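3-Hydroxyacyl-CoA dehydrogenase (PDB 4PZC) catalyses the NAD-dependent interconversion of (S)-3-hydroxyacyl-CoA and 3-oxoacyl-CoA, with (S)-3-hydroxybutyryl-CoA among its substrates. Local coordinates at residues 145-156 and 176-187. Sequence-based numbering, arbitrary orientation.
Sequences VPVMALVELIRG and KYPITVKNSPGF
Lys176 and Ala149 sit side by side just before the parallel strands 177-182 and 150-155, which with helix 161-173 form a beta-alpha-beta unit at one edge of the chain's Rossmann-type sheet. The lysine's CB and CG lie against Val151 CG2, CB at 3.6 Å. A turn about the CB-CG bond (chi2 -58°) sends the chain toward the loop 145-149: CD passes Met148 O and Ala149 CA, CE sits by the carbonyls of Val145 and Met148, and NZ hydrogen-bonds Met148 O at 2.8 Å; its modelled approach to Val145 O is too short to trust in detail. A long chain with a cationic tip suits this place, its methylenes packing on valine while the ammonium meets carbonyl oxygen. Backbone bonds run from Tyr177 N to Ala149 O as far as Asn183 N to Arg155 O, those from Ile179 N and Val181 N being weak. Beyond the strand, aliphatic Ile154 suits the pi face of Phe187, its CG1 4.1 Å from the ring centroid in a CH-pi contact. Glu152 OE1, near the ring plane, faces the slightly positive C-H edge. OE2 accepts from Val188 and Val189 backbone nitrogens, and the side chain touches His140, predicted to be important for catalysis. A water donates to both Glu152 OE1, at 2.8 Å, and Gly186 O.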
loop_
_atom_site.group_PDB
_atom_site.type_symbol
_atom_site.label_atom_id
_atom_site.label_comp_id
_atom_site.label_asym_id
_atom_site.label_seq_id
_atom_site.Cartn_x
_atom_site.Cartn_y
_atom_site.Cartn_z
ATOM N N VAL A 145 13.774 -7.115 13.542
ATOM C CA VAL A 145 14.937 -6.388 13.037
ATOM C C VAL A 145 15.984 -7.225 12.335
ATOM O O VAL A 145 16.772 -6.674 11.585
ATOM C CB VAL A 145 15.671 -5.608 14.144
ATOM C CG1 VAL A 145 16.588 -4.556 13.521
ATOM C CG2 VAL A 145 14.690 -4.968 15.117
ATOM N N PRO A 146 16.045 -8.539 12.620
ATOM C CA PRO A 146 17.003 -9.367 11.867
ATOM C C PRO A 146 16.556 -9.688 10.440
ATOM O O PRO A 146 17.334 -9.527 9.505
ATOM C CB PRO A 146 17.116 -10.643 12.712
ATOM C CG PRO A 146 16.691 -10.235 14.082
ATOM C CD PRO A 146 15.627 -9.200 13.873
ATOM N N VAL A 147 15.322 -10.129 10.260
ATOM C CA VAL A 147 14.894 -10.583 8.935
ATOM C C VAL A 147 14.572 -9.412 8.006
ATOM O O VAL A 147 14.881 -9.466 6.822
ATOM C CB VAL A 147 13.705 -11.582 8.992
ATOM C CG1 VAL A 147 14.026 -12.741 9.926
ATOM C CG2 VAL A 147 12.410 -10.903 9.416
ATOM N N MET A 148 13.965 -8.360 8.546
ATOM C CA MET A 148 13.663 -7.147 7.769
ATOM C C MET A 148 14.934 -6.542 7.190
ATOM O O MET A 148 15.833 -6.153 7.922
ATOM C CB MET A 148 12.976 -6.088 8.641
ATOM C CG MET A 148 11.647 -6.534 9.209
ATOM S SD MET A 148 10.495 -7.050 7.925
ATOM C CE MET A 148 9.659 -5.492 7.608
ATOM N N ALA A 149 14.990 -6.438 5.872
ATOM C CA ALA A 149 16.221 -6.070 5.206
ATOM C C ALA A 149 16.250 -4.599 4.829
ATOM O O ALA A 149 16.652 -4.269 3.714
ATOM C CB ALA A 149 16.429 -6.936 3.966
ATOM N N LEU A 150 15.865 -3.710 5.744
ATOM C CA LEU A 150 16.039 -2.276 5.485
ATOM C C LEU A 150 16.016 -1.349 6.689
ATOM O O LEU A 150 15.486 -1.668 7.771
ATOM C CB LEU A 150 15.011 -1.778 4.475
ATOM C CG LEU A 150 13.562 -1.508 4.927
ATOM C CD1 LEU A 150 13.109 -2.378 6.111
ATOM C CD2 LEU A 150 13.355 -0.011 5.174
ATOM N N VAL A 151 16.606 -0.186 6.463
ATOM C CA VAL A 151 16.686 0.860 7.455
ATOM C C VAL A 151 16.523 2.208 6.774
ATOM O O VAL A 151 17.027 2.424 5.641
ATOM C CB VAL A 151 18.060 0.887 8.122
ATOM C CG1 VAL A 151 17.996 1.683 9.418
ATOM C CG2 VAL A 151 18.542 -0.522 8.375
ATOM N N GLU A 152 15.841 3.113 7.468
ATOM C CA GLU A 152 15.794 4.463 7.011
ATOM C C GLU A 152 16.971 5.134 7.669
ATOM O O GLU A 152 17.152 5.023 8.872
ATOM C CB GLU A 152 14.476 5.144 7.374
ATOM C CG GLU A 152 13.252 4.409 6.848
ATOM C CD GLU A 152 11.951 5.176 7.043
ATOM O OE1 GLU A 152 11.484 5.371 8.195
ATOM O OE2 GLU A 152 11.371 5.564 6.015
ATOM N N LEU A 153 17.789 5.798 6.857
ATOM C CA LEU A 153 18.938 6.544 7.332
ATOM C C LEU A 153 18.504 7.959 7.252
ATOM O O LEU A 153 18.182 8.439 6.181
ATOM C CB LEU A 153 20.137 6.333 6.422
ATOM C CG LEU A 153 20.628 4.889 6.283
ATOM C CD1 LEU A 153 21.813 4.834 5.315
ATOM C CD2 LEU A 153 20.992 4.300 7.648
ATOM N N ILE A 154 18.450 8.626 8.388
ATOM C CA ILE A 154 17.822 9.914 8.429
ATOM C C ILE A 154 18.821 10.979 8.844
ATOM O O ILE A 154 19.368 10.973 9.955
ATOM C CB ILE A 154 16.631 9.939 9.356
ATOM C CG1 ILE A 154 15.717 8.745 9.074
ATOM C CG2 ILE A 154 15.900 11.256 9.169
ATOM C CD1 ILE A 154 15.647 7.701 10.180
ATOM N N ARG A 155 19.067 11.893 7.924
ATOM C CA ARG A 155 20.060 12.886 8.154
ATOM C C ARG A 155 19.377 13.995 8.853
ATOM O O ARG A 155 18.371 14.522 8.379
ATOM C CB ARG A 155 20.651 13.360 6.840
ATOM C CG ARG A 155 21.576 12.323 6.268
ATOM C CD ARG A 155 22.249 12.746 4.975
ATOM N NE ARG A 155 23.219 13.834 5.146
ATOM C CZ ARG A 155 24.296 13.997 4.381
ATOM N NH1 ARG A 155 24.583 13.120 3.413
ATOM N NH2 ARG A 155 25.112 15.022 4.598
ATOM N N GLY A 156 19.912 14.341 10.006
ATOM C CA GLY A 156 19.653 15.645 10.555
ATOM C C GLY A 156 20.198 16.653 9.556
ATOM O O GLY A 156 21.024 16.349 8.692
ATOM N N LYS A 176 21.059 -5.065 5.300
ATOM C CA LYS A 176 19.850 -4.251 5.161
ATOM C C LYS A 176 20.022 -3.301 3.981
ATOM O O LYS A 176 21.137 -2.871 3.682
ATOM C CB LYS A 176 19.593 -3.367 6.401
ATOM C CG LYS A 176 19.739 -3.998 7.773
ATOM C CD LYS A 176 18.812 -5.180 7.911
ATOM C CE LYS A 176 18.494 -5.495 9.362
ATOM N NZ LYS A 176 18.074 -6.921 9.490
ATOM N N TYR A 177 18.915 -2.927 3.345
ATOM C CA TYR A 177 18.953 -1.817 2.404
ATOM C C TYR A 177 18.805 -0.457 3.100
ATOM O O TYR A 177 17.804 -0.195 3.761
ATOM C CB TYR A 177 17.924 -1.970 1.276
ATOM C CG TYR A 177 18.627 -1.836 -0.043
ATOM C CD1 TYR A 177 19.237 -0.634 -0.397
ATOM C CD2 TYR A 177 18.773 -2.929 -0.898
ATOM C CE1 TYR A 177 19.938 -0.508 -1.582
ATOM C CE2 TYR A 177 19.465 -2.811 -2.093
ATOM C CZ TYR A 177 20.045 -1.598 -2.430
ATOM O OH TYR A 177 20.737 -1.470 -3.612
ATOM N N PRO A 178 19.814 0.409 2.959
ATOM C CA PRO A 178 19.717 1.765 3.463
ATOM C C PRO A 178 18.739 2.581 2.666
ATOM O O PRO A 178 18.613 2.379 1.468
ATOM C CB PRO A 178 21.105 2.329 3.179
ATOM C CG PRO A 178 21.533 1.599 1.958
ATOM C CD PRO A 178 21.092 0.201 2.261
ATOM N N ILE A 179 18.078 3.510 3.330
ATOM C CA ILE A 179 17.204 4.455 2.671
ATOM C C ILE A 179 17.505 5.827 3.241
ATOM O O ILE A 179 17.182 6.103 4.397
ATOM C CB ILE A 179 15.734 4.113 2.948
ATOM C CG1 ILE A 179 15.372 2.759 2.336
ATOM C CG2 ILE A 179 14.810 5.205 2.430
ATOM C CD1 ILE A 179 15.502 2.720 0.831
ATOM N N THR A 180 18.138 6.682 2.447
ATOM C CA THR A 180 18.531 8.001 2.927
ATOM C C THR A 180 17.383 8.994 2.786
ATOM O O THR A 180 16.650 9.012 1.788
ATOM C CB THR A 180 19.821 8.462 2.249
ATOM O OG1 THR A 180 20.859 7.562 2.645
ATOM C CG2 THR A 180 20.211 9.860 2.671
ATOM N N VAL A 181 17.215 9.796 3.832
ATOM C CA VAL A 181 16.014 10.578 4.020
ATOM C C VAL A 181 16.416 11.831 4.744
ATOM O O VAL A 181 17.046 11.744 5.786
ATOM C CB VAL A 181 15.027 9.831 4.930
ATOM C CG1 VAL A 181 13.811 10.681 5.262
ATOM C CG2 VAL A 181 14.598 8.529 4.287
ATOM N N LYS A 182 16.074 12.993 4.196
ATOM C CA LYS A 182 16.229 14.203 4.962
ATOM C C LYS A 182 15.209 14.128 6.088
ATOM O O LYS A 182 14.058 13.888 5.846
ATOM C CB LYS A 182 15.963 15.448 4.128
ATOM C CG LYS A 182 16.906 15.654 2.968
ATOM C CD LYS A 182 16.769 17.095 2.485
ATOM C CE LYS A 182 17.700 17.414 1.315
ATOM N NZ LYS A 182 17.187 16.991 -0.029
ATOM N N ASN A 183 15.645 14.343 7.313
ATOM C CA ASN A 183 14.748 14.471 8.435
ATOM C C ASN A 183 13.475 15.270 8.121
ATOM O O ASN A 183 13.546 16.442 7.684
ATOM C CB ASN A 183 15.465 15.131 9.605
ATOM C CG ASN A 183 14.667 15.050 10.873
ATOM O OD1 ASN A 183 14.284 13.955 11.306
ATOM N ND2 ASN A 183 14.375 16.214 11.473
ATOM N N SER A 184 12.331 14.615 8.375
ATOM C CA SER A 184 10.992 15.147 8.111
ATOM C C SER A 184 9.961 14.233 8.787
ATOM O O SER A 184 10.163 13.010 8.903
ATOM C CB SER A 184 10.714 15.204 6.601
ATOM O OG SER A 184 9.354 15.489 6.266
ATOM N N PRO A 185 8.835 14.811 9.220
ATOM C CA PRO A 185 7.891 13.994 9.915
ATOM C C PRO A 185 7.572 12.676 9.156
ATOM O O PRO A 185 7.333 12.709 7.946
ATOM C CB PRO A 185 6.693 14.922 10.003
ATOM C CG PRO A 185 7.309 16.271 10.109
ATOM C CD PRO A 185 8.337 16.186 9.061
ATOM N N GLY A 186 7.623 11.533 9.864
ATOM C CA GLY A 186 7.411 10.221 9.258
ATOM C C GLY A 186 8.431 9.783 8.204
ATOM O O GLY A 186 8.305 8.729 7.584
ATOM N N PHE A 187 9.454 10.573 7.981
ATOM C CA PHE A 187 10.491 10.143 7.068
ATOM C C PHE A 187 9.838 9.667 5.778
ATOM O O PHE A 187 9.052 10.401 5.197
ATOM C CB PHE A 187 11.372 9.093 7.751
ATOM C CG PHE A 187 11.748 9.478 9.159
ATOM C CD1 PHE A 187 12.044 10.807 9.471
ATOM C CD2 PHE A 187 11.768 8.528 10.182
ATOM C CE1 PHE A 187 12.351 11.176 10.764
ATOM C CE2 PHE A 187 12.073 8.896 11.483
ATOM C CZ PHE A 187 12.363 10.216 11.775
HETATM O O HOH W 1 8.876 6.395 8.458
#